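Local coordinates for protein LysR family transcriptional regulator (Vibrio vulnificus, PDB 5FHK) that probably binds specific DNA sequences as a LysR-type transcription factor and regulates virulence genes, here represented by its regulatory domain, at residues D78-S83 with L147-M152. Residues are numbered along the deposited sequence; the frame is centred on the assembly and turned at random.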
loop_
_atom_site.group_PDB
_atom_site.type_symbol
_atom_site.label_atom_id
_atom_site.label_comp_id
_atom_site.label_asym_id
_atom_site.label_seq_id
_atom_site.Cartn_x
_atom_site.Cartn_y
_atom_site.Cartn_z
ATOM N N ASP A 78 18.160 1.863 -2.741
ATOM C CA ASP A 78 17.528 0.825 -3.538
ATOM C C ASP A 78 18.566 -0.153 -4.080
ATOM O O ASP A 78 19.634 0.252 -4.546
ATOM C CB ASP A 78 16.738 1.454 -4.679
ATOM C CG ASP A 78 15.915 2.657 -4.223
ATOM O OD1 ASP A 78 15.181 2.543 -3.214
ATOM O OD2 ASP A 78 16.040 3.734 -4.846
ATOM N N ILE A 79 18.234 -1.446 -4.018
ATOM C CA ILE A 79 19.141 -2.525 -4.380
ATOM C C ILE A 79 18.374 -3.531 -5.221
ATOM O O ILE A 79 17.149 -3.643 -5.137
ATOM C CB ILE A 79 19.735 -3.233 -3.150
ATOM C CG1 ILE A 79 18.617 -3.889 -2.352
ATOM C CG2 ILE A 79 20.484 -2.227 -2.234
ATOM C CD1 ILE A 79 19.112 -4.556 -1.109
ATOM N N LEU A 80 19.116 -4.291 -6.009
ATOM C CA LEU A 80 18.535 -5.293 -6.891
ATOM C C LEU A 80 18.435 -6.610 -6.144
ATOM O O LEU A 80 19.392 -7.004 -5.470
ATOM C CB LEU A 80 19.395 -5.447 -8.141
ATOM C CG LEU A 80 19.517 -4.201 -9.032
ATOM C CD1 LEU A 80 20.640 -4.372 -10.082
ATOM C CD2 LEU A 80 18.190 -3.891 -9.713
ATOM N N VAL A 81 17.272 -7.273 -6.236
ATOM C CA VAL A 81 17.054 -8.578 -5.614
ATOM C C VAL A 81 16.201 -9.477 -6.509
ATOM O O VAL A 81 15.573 -9.029 -7.469
ATOM C CB VAL A 81 16.395 -8.487 -4.210
ATOM C CG1 VAL A 81 17.314 -7.791 -3.234
ATOM C CG2 VAL A 81 15.024 -7.754 -4.269
ATOM N N ALA A 82 16.208 -10.776 -6.178
ATOM C CA ALA A 82 15.375 -11.807 -6.793
ATOM C C ALA A 82 15.290 -12.984 -5.818
ATOM O O ALA A 82 16.141 -13.139 -4.935
ATOM C CB ALA A 82 15.940 -12.256 -8.151
ATOM N N SER A 83 14.271 -13.824 -5.981
ATOM C CA SER A 83 14.162 -14.979 -5.085
ATOM C C SER A 83 15.225 -16.033 -5.418
ATOM O O SER A 83 15.801 -16.025 -6.502
ATOM C CB SER A 83 12.764 -15.589 -5.164
ATOM O OG SER A 83 12.649 -16.452 -6.279
ATOM N N LEU A 147 9.377 -14.505 -10.246
ATOM C CA LEU A 147 9.094 -14.027 -11.585
ATOM C C LEU A 147 10.147 -13.066 -12.120
ATOM O O LEU A 147 10.047 -12.655 -13.278
ATOM C CB LEU A 147 7.716 -13.360 -11.621
ATOM C CG LEU A 147 6.493 -14.250 -11.339
ATOM C CD1 LEU A 147 5.236 -13.393 -11.138
ATOM C CD2 LEU A 147 6.262 -15.287 -12.463
ATOM N N GLY A 148 11.162 -12.707 -11.343
ATOM C CA GLY A 148 12.247 -11.948 -11.946
ATOM C C GLY A 148 12.932 -11.017 -10.957
ATOM O O GLY A 148 12.765 -11.136 -9.742
ATOM N N ILE A 149 13.705 -10.088 -11.534
ATOM C CA ILE A 149 14.556 -9.134 -10.824
ATOM C C ILE A 149 13.806 -7.822 -10.650
ATOM O O ILE A 149 13.165 -7.332 -11.591
ATOM C CB ILE A 149 15.861 -8.894 -11.608
ATOM C CG1 ILE A 149 16.727 -10.160 -11.678
ATOM C CG2 ILE A 149 16.635 -7.676 -11.053
ATOM C CD1 ILE A 149 17.668 -10.116 -12.800
ATOM N N THR A 150 13.894 -7.236 -9.459
ATOM C CA THR A 150 13.334 -5.917 -9.201
ATOM C C THR A 150 14.354 -5.034 -8.499
ATOM O O THR A 150 15.375 -5.490 -7.986
ATOM C CB THR A 150 12.074 -5.982 -8.331
ATOM O OG1 THR A 150 11.627 -4.645 -8.097
ATOM C CG2 THR A 150 12.404 -6.639 -6.984
ATOM N N LEU A 151 14.052 -3.747 -8.475
ATOM C CA LEU A 151 14.817 -2.779 -7.706
ATOM C C LEU A 151 13.914 -2.259 -6.598
ATOM O O LEU A 151 12.780 -1.843 -6.854
ATOM C CB LEU A 151 15.306 -1.635 -8.576
ATOM C CG LEU A 151 16.061 -0.582 -7.762
ATOM C CD1 LEU A 151 17.434 -1.105 -7.488
ATOM C CD2 LEU A 151 16.167 0.735 -8.543
ATOM N N MET A 152 14.417 -2.285 -5.373
ATOM C CA MET A 152 13.526 -2.144 -4.246
ATOM C C MET A 152 14.245 -1.389 -3.138
ATOM O O MET A 152 15.448 -1.626 -2.917
ATOM C CB MET A 152 13.087 -3.531 -3.768
ATOM C CG MET A 152 12.038 -3.576 -2.699
ATOM S SD MET A 152 10.382 -3.300 -3.322
ATOM C CE MET A 152 10.306 -4.462 -4.672
HETATM O O HOH W 1 12.361 -13.634 -8.244
#
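Leu-80 and Leu-151 face each other as a non-hydrogen-bonded pair where strands 78-82 and 149-152 run antiparallel in the sheet of one of the two alpha/beta subdomains of the LysR regulatory domain, which has a periplasmic-binding-protein-like fold. Leu-151 can be followed outward. Its CB meets Leu-80 CD2 at 3.8 Å; CG, anti to the backbone N (chi1 178°), leans to Asp-78 CB, two residues before Leu-80 on the other strand. CD1 then lies over the backbone of Ile-79, 3.5 Å from its carbonyl C, and also touches Leu-80 CD2 at 3.6 Å, while CD2 reaches Asp-78 CB. Trp-113 of strand 113-117 packs on both leucines and on Ile-149. On the other face, Val-81 and Thr-150 stand side by side with their CG2 methyls 3.9 Å apart; Thr-150 also packs on Val-139 and Cys-143 of helix 136-144, and its OG1 is hydrogen-bonded to Leu-105 O of the adjoining strand 104-107. Paired backbone hydrogen bonds link Val-81 with Thr-150 and Ile-79 with Met-152. The first pair's donors lie nearly along the C=O axis, whereas the Ile-79 N donor is tilted 32° from the Met-152 carbonyl plane. Past the last bridge a water takes over, accepting from Ser-83 N at 3.0 Å and donating to Gly-148 O at 2.9 Å.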